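Local coordinates for acetyltransferase, GNAT family (PDB 2OH1), which probably transfers an acyl group, most likely acetyl from acetyl-coenzyme A, to an unspecified acceptor, at residues 31-34 against 35-38; 59-63 against 64-68. All blocks are in the same frame, centred on the assembly; numbering follows the deposited sequence. Where two conformers were deposited one is given.

Interaction 1. Residues 31-34 against 35-38; sequences MIDT and ARWL
Two successive turns of the helix 24-40 meet here, and on its solvent side Ile32 and Arg36, one turn apart, run side by side. The methyl CG2 of Ile32 sits over the centre of one face of the Arg36 guanidinium, with CG2 3.4 Å from Arg36 CZ. The arginine gets there by keeping its chain extended from CG to NE, so that its length lies along the isoleucine. Asp33 approaches the same group obliquely. Its OD1 is 3.9 Å from Arg36 NH1, a long salt bridge of charges alone, since the oxygen stands well out of the guanidinium plane. A water at the guanidinium edge closes the gap, donating to Asp33 OD1 (2.9 Å) and accepting from Arg36 NH1 (3.2 Å). Beneath the side chains runs regular i to i+4 bonding, from Ala35 N to Met31 O at 2.9 Å through to Leu38 N and Thr34 O, also 2.9 Å. Thr34 OG1 hydrogen-bonds to Leu30 O, one turn earlier. The inward side of the helix rests on loops: Met31 packs on Val55, and Thr34 and Leu38 both lie against Phe53. Trp37, exposed, touches Arg113 in the loop after the strand 103-111.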
HETATM    1  N   MSE A  31     -10.993   6.578  -3.259  0.50 18.66           N
HETATM    2  CA  MSE A  31     -11.369   5.558  -2.267  0.50 17.38           C
HETATM    3  C   MSE A  31     -12.760   5.044  -2.593  0.50 20.49           C
HETATM    4  O   MSE A  31     -12.936   3.840  -2.751  0.50 19.89           O
HETATM    5  CB  MSE A  31     -11.297   6.095  -0.835  0.50 17.70           C
HETATM    6  CG  MSE A  31      -9.884   6.482  -0.451  0.50 14.01           C
HETATM    7 SE   MSE A  31      -9.684   7.007   1.372  0.37 14.59          SE
HETATM    8  CE  MSE A  31      -7.831   6.496   1.640  0.50 11.38           C
ATOM      9  N   ILE A  32     -13.705   5.978  -2.710  1.00 20.63           N
ATOM     10  CA  ILE A  32     -15.122   5.677  -2.977  1.00 23.35           C
ATOM     11  C   ILE A  32     -15.211   4.844  -4.225  1.00 22.96           C
ATOM     12  O   ILE A  32     -15.880   3.771  -4.243  1.00 20.86           O
ATOM     13  CB  ILE A  32     -15.970   6.953  -3.148  1.00 22.15           C
ATOM     14  CG1 ILE A  32     -16.200   7.690  -1.841  1.00 23.75           C
ATOM     15  CG2 ILE A  32     -17.380   6.598  -3.801  1.00 23.13           C
ATOM     16  CD1 ILE A  32     -16.651   9.165  -2.017  1.00 22.27           C
ATOM     17  N   ASP A  33     -14.503   5.241  -5.272  1.00 21.76           N
ATOM     18  CA  ASP A  33     -14.596   4.583  -6.565  1.00 21.78           C
ATOM     19  C   ASP A  33     -13.959   3.178  -6.500  1.00 22.95           C
ATOM     20  O   ASP A  33     -14.521   2.207  -7.069  1.00 22.22           O
ATOM     21  CB  ASP A  33     -14.006   5.440  -7.724  1.00 24.79           C
ATOM     22  CG  ASP A  33     -14.813   6.736  -7.980  1.00 29.83           C
ATOM     23  OD1 ASP A  33     -15.991   6.871  -7.575  1.00 34.49           O
ATOM     24  OD2 ASP A  33     -14.250   7.665  -8.573  1.00 35.54           O
ATOM     25  N   THR A  34     -12.849   3.037  -5.759  1.00 19.92           N
ATOM     26  CA  THR A  34     -12.195   1.776  -5.600  1.00 19.91           C
ATOM     27  C   THR A  34     -13.103   0.788  -4.792  1.00 21.66           C
ATOM     28  O   THR A  34     -13.204  -0.418  -5.132  1.00 22.11           O
ATOM     29  CB  THR A  34     -10.845   1.891  -4.916  1.00 24.30           C
ATOM     30  OG1 THR A  34     -10.042   2.825  -5.638  1.00 23.34           O
ATOM     31  CG2 THR A  34     -10.128   0.558  -4.958  1.00 22.31           C
ATOM     32  N   ALA A  35     -13.777   1.276  -3.738  1.00 19.21           N
ATOM     33  CA  ALA A  35     -14.672   0.431  -2.955  1.00 18.66           C
ATOM     34  C   ALA A  35     -15.849  -0.066  -3.816  1.00 21.21           C
ATOM     35  O   ALA A  35     -16.234  -1.272  -3.768  1.00 20.52           O
ATOM     36  CB  ALA A  35     -15.203   1.172  -1.756  1.00 17.49           C
ATOM     37  N   ARG A  36     -16.474   0.852  -4.553  1.00 21.46           N
ATOM     38  CA  ARG A  36     -17.574   0.522  -5.458  1.00 22.96           C
ATOM     39  C   ARG A  36     -17.116  -0.526  -6.464  1.00 23.20           C
ATOM     40  O   ARG A  36     -17.846  -1.516  -6.771  1.00 21.81           O
ATOM     41  CB  ARG A  36     -18.084   1.776  -6.158  1.00 22.75           C
ATOM     42  CG  ARG A  36     -18.919   2.688  -5.292  1.00 21.04           C
ATOM     43  CD  ARG A  36     -19.347   3.884  -6.077  1.00 27.15           C
ATOM     44  NE  ARG A  36     -20.062   4.848  -5.241  1.00 35.04           N
ATOM     45  CZ  ARG A  36     -20.235   6.139  -5.532  1.00 40.56           C
ATOM     46  NH1 ARG A  36     -19.750   6.658  -6.661  1.00 50.70           N
ATOM     47  NH2 ARG A  36     -20.889   6.920  -4.678  1.00 29.31           N
ATOM     48  N   TRP A  37     -15.921  -0.337  -6.984  1.00 20.70           N
ATOM     49  CA  TRP A  37     -15.402  -1.235  -8.015  1.00 20.66           C
ATOM     50  C   TRP A  37     -15.156  -2.634  -7.453  1.00 25.33           C
ATOM     51  O   TRP A  37     -15.481  -3.646  -8.093  1.00 23.02           O
ATOM     52  CB  TRP A  37     -14.143  -0.674  -8.634  1.00 22.70           C
ATOM     53  CG  TRP A  37     -13.661  -1.431  -9.812  1.00 19.25           C
ATOM     54  CD1 TRP A  37     -13.938  -1.198 -11.149  1.00 23.40           C
ATOM     55  CD2 TRP A  37     -12.745  -2.529  -9.781  1.00 16.05           C
ATOM     56  NE1 TRP A  37     -13.254  -2.103 -11.932  1.00 21.00           N
ATOM     57  CE2 TRP A  37     -12.528  -2.930 -11.122  1.00 15.95           C
ATOM     58  CE3 TRP A  37     -12.114  -3.218  -8.757  1.00 22.58           C
ATOM     59  CZ2 TRP A  37     -11.714  -3.975 -11.437  1.00 17.37           C
ATOM     60  CZ3 TRP A  37     -11.304  -4.275  -9.084  1.00 20.82           C
ATOM     61  CH2 TRP A  37     -11.096  -4.623 -10.415  1.00 19.03           C
ATOM     62  N   LEU A  38     -14.576  -2.711  -6.252  1.00 22.04           N
ATOM     63  CA  LEU A  38     -14.371  -4.014  -5.572  1.00 22.33           C
ATOM     64  C   LEU A  38     -15.675  -4.761  -5.359  1.00 20.18           C
ATOM     65  O   LEU A  38     -15.737  -5.985  -5.585  1.00 25.80           O
ATOM     66  CB  LEU A  38     -13.621  -3.880  -4.223  1.00 22.01           C
ATOM     67  CG  LEU A  38     -12.145  -3.565  -4.330  1.00 25.20           C
ATOM     68  CD1 LEU A  38     -11.597  -3.124  -2.949  1.00 25.21           C
ATOM     69  CD2 LEU A  38     -11.380  -4.754  -4.854  1.00 27.12           C
TER
HETATM   70  O   HOH W   1     -17.912   5.076  -8.740  1.00 43.42           O

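Interaction 2. Residues 59-63 against 64-68; sequences EQRIE and LGEVA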
ATOM      1  N   GLU A  59      -7.140  13.056   6.799  1.00 14.19           N
ATOM      2  CA  GLU A  59      -6.358  14.288   7.080  1.00 16.62           C
ATOM      3  C   GLU A  59      -5.106  13.934   7.865  1.00 15.45           C
ATOM      4  O   GLU A  59      -4.030  14.511   7.620  1.00 15.91           O
ATOM      5  CB  GLU A  59      -7.211  15.345   7.758  1.00 19.80           C
ATOM      6  CG  GLU A  59      -8.324  15.831   6.826  1.00 20.10           C
ATOM      7  CD  GLU A  59      -9.161  16.978   7.357  1.00 32.76           C
ATOM      8  OE1 GLU A  59      -8.572  17.949   7.894  1.00 42.47           O
ATOM      9  OE2 GLU A  59     -10.416  16.929   7.176  1.00 42.99           O
ATOM     10  N   GLN A  60      -5.214  13.005   8.798  0.50 14.02           N
ATOM     11  CA  GLN A  60      -4.049  12.644   9.582  0.50 14.95           C
ATOM     12  C   GLN A  60      -3.102  11.761   8.764  0.50 13.96           C
ATOM     13  O   GLN A  60      -1.876  11.856   8.902  0.50 15.26           O
ATOM     14  CB  GLN A  60      -4.465  11.953  10.886  0.50 14.52           C
ATOM     15  CG  GLN A  60      -3.320  11.668  11.816  0.50 18.17           C
ATOM     16  CD  GLN A  60      -2.802  12.932  12.520  0.50 16.92           C
ATOM     17  OE1 GLN A  60      -3.364  14.024  12.386  0.50 29.39           O
ATOM     18  NE2 GLN A  60      -1.715  12.774  13.271  0.50 36.66           N
ATOM     19  N   ARG A  61      -3.642  10.941   7.882  1.00 14.46           N
ATOM     20  CA  ARG A  61      -2.747  10.237   6.912  1.00 14.71           C
ATOM     21  C   ARG A  61      -1.901  11.240   6.093  1.00 15.37           C
ATOM     22  O   ARG A  61      -0.683  11.100   5.967  1.00 16.08           O
ATOM     23  CB  ARG A  61      -3.497   9.358   5.942  1.00 16.17           C
ATOM     24  CG  ARG A  61      -4.283   8.265   6.576  1.00 15.23           C
ATOM     25  CD  ARG A  61      -3.434   7.034   6.963  1.00 19.21           C
ATOM     26  NE  ARG A  61      -2.775   7.225   8.204  1.00 20.68           N
ATOM     27  CZ  ARG A  61      -3.349   7.255   9.401  1.00 19.05           C
ATOM     28  NH1 ARG A  61      -4.668   7.050   9.542  1.00 20.32           N
ATOM     29  NH2 ARG A  61      -2.602   7.460  10.477  1.00 21.39           N
ATOM     30  N   ILE A  62      -2.537  12.287   5.595  1.00 14.10           N
ATOM     31  CA  ILE A  62      -1.834  13.351   4.861  1.00 15.27           C
ATOM     32  C   ILE A  62      -0.823  14.086   5.740  1.00 16.37           C
ATOM     33  O   ILE A  62       0.365  14.240   5.373  1.00 16.03           O
ATOM     34  CB  ILE A  62      -2.867  14.298   4.179  1.00 15.12           C
ATOM     35  CG1 ILE A  62      -3.606  13.622   3.070  1.00 15.40           C
ATOM     36  CG2 ILE A  62      -2.176  15.575   3.665  1.00 15.64           C
ATOM     37  CD1 ILE A  62      -4.803  14.409   2.598  1.00 18.36           C
ATOM     38  N   GLU A  63      -1.217  14.468   6.946  1.00 14.75           N
ATOM     39  CA  GLU A  63      -0.338  15.151   7.841  1.00 16.66           C
ATOM     40  C   GLU A  63       0.919  14.376   8.178  1.00 14.39           C
ATOM     41  O   GLU A  63       2.007  14.950   8.309  1.00 17.76           O
ATOM     42  CB  GLU A  63      -1.051  15.436   9.120  1.00 18.40           C
ATOM     43  CG  GLU A  63      -0.233  16.243  10.072  1.00 30.05           C
ATOM     44  CD  GLU A  63      -1.063  17.290  10.694  1.00 50.11           C
ATOM     45  OE1 GLU A  63      -1.369  18.277   9.982  1.00 53.67           O
ATOM     46  OE2 GLU A  63      -1.432  17.096  11.871  1.00 59.24           O
ATOM     47  N   LEU A  64       0.762  13.080   8.340  1.00 14.47           N
ATOM     48  CA  LEU A  64       1.867  12.245   8.735  1.00 14.69           C
ATOM     49  C   LEU A  64       2.714  11.736   7.571  1.00 14.14           C
ATOM     50  O   LEU A  64       3.725  11.020   7.775  1.00 16.50           O
ATOM     51  CB  LEU A  64       1.316  11.028   9.463  1.00 15.43           C
ATOM     52  CG  LEU A  64       0.636  11.299  10.812  1.00 17.65           C
ATOM     53  CD1 LEU A  64      -0.071  10.040  11.330  1.00 19.20           C
ATOM     54  CD2 LEU A  64       1.655  11.859  11.821  1.00 21.61           C
ATOM     55  N   GLY A  65       2.376  12.161   6.359  1.00 13.76           N
ATOM     56  CA  GLY A  65       3.164  11.763   5.198  1.00 14.84           C
ATOM     57  C   GLY A  65       3.005  10.286   4.839  1.00 15.87           C
ATOM     58  O   GLY A  65       3.960   9.651   4.337  1.00 17.86           O
ATOM     59  N   GLU A  66       1.798   9.785   5.044  1.00 15.16           N
ATOM     60  CA  GLU A  66       1.499   8.382   4.849  1.00 15.26           C
ATOM     61  C   GLU A  66       0.736   8.096   3.563  1.00 15.46           C
ATOM     62  O   GLU A  66       0.271   6.953   3.389  1.00 17.21           O
ATOM     63  CB  GLU A  66       0.738   7.861   6.089  1.00 16.33           C
ATOM     64  CG  GLU A  66       1.682   7.710   7.270  1.00 16.33           C
ATOM     65  CD  GLU A  66       1.065   7.259   8.598  1.00 18.08           C
ATOM     66  OE1 GLU A  66      -0.155   7.421   8.797  1.00 19.55           O
ATOM     67  OE2 GLU A  66       1.786   6.706   9.457  1.00 18.93           O
ATOM     68  N   VAL A  67       0.504   9.109   2.717  1.00 15.47           N
ATOM     69  CA  VAL A  67      -0.135   8.929   1.439  1.00 14.50           C
ATOM     70  C   VAL A  67       0.792   9.335   0.326  1.00 16.01           C
ATOM     71  O   VAL A  67       1.228  10.493   0.249  1.00 15.38           O
ATOM     72  CB  VAL A  67      -1.410   9.748   1.329  1.00 13.53           C
ATOM     73  CG1 VAL A  67      -2.121   9.397  -0.011  1.00 15.44           C
ATOM     74  CG2 VAL A  67      -2.389   9.510   2.473  1.00 18.21           C
ATOM     75  N   ALA A  68       1.113   8.429  -0.568  1.00 15.18           N
ATOM     76  CA  ALA A  68       1.965   8.722  -1.733  1.00 14.04           C
ATOM     77  C   ALA A  68       1.119   8.676  -2.979  1.00 14.53           C
ATOM     78  O   ALA A  68       0.303   7.749  -3.128  1.00 13.95           O
ATOM     79  CB  ALA A  68       3.081   7.712  -1.830  1.00 15.25           C
TER
HETATM   80  O   HOH W   2       0.830  12.097   2.674  1.00 20.47           O
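The guanidinium of Arg61 meets the carboxylate of Glu66 at its edge, with the two planes 35° apart, while Leu64 CD1 comes in obliquely, 3.7 Å from Arg61 NH2. The grip is side-on and falls on one oxygen, a salt bridge in which Glu66 OE1 accepts hydrogen bonds from Arg61 NE (2.7 Å) and Arg61 NH2 (3.0 Å), both close to the guanidinium plane. Bends at chi2 (-80°) and chi3 (82°) fold the arginine back toward the chain that leaves its helix, whereas Glu66 is extended beyond CG. Leu64 also crosses Gln60, its CD1 3.7 Å from Gln60 CG. Below, a Schellman motif ends the helix 58-63. Gly65 has positive phi, Glu66 N bonds to Arg61 O at 3.0 Å, and Gly65 N hydrogen-bonds to Ile62 O from above the carbonyl plane, off the lone-pair direction. Val67 then turns CG2 onto Arg61 CB, 3.6 Å away, at the start of the strand 67-71. Asp54 pairs with Arg61 NH1, and Glu66 OE2 accepts from the backbone N of Lys85. The buried carboxylate thus has partners on both oxygens, and the arginine is paired with two acids through different nitrogens. Such pairing would be expected to keep Arg61 and Glu66 charged, offset the nearby positive charge of Arg84, and limit rotation of both groups where helix passes into strand.

From the N terminus, the chain first passes through the strands 7-9 and 12-18 and enters the helix 24-40, where interaction 1 joins consecutive turns. It then runs through the helix 46-51 and the loop carrying Phe53, Asp54 and Val55 before interaction 2 turns the helix 58-63 into the strand 67-71. The two contacts are in series, neither nesting nor crossing, and each closes only a local turn. The centres of interactions 1 and 2 are about 20 Å apart, and the nearest atoms of interactions 1 and 2 about 6 Å, without touching. That intervening loop serves both: Phe53 and Val55 pack against interaction 1, while Asp54 pairs with interaction 2, which leads into the mixed sheet.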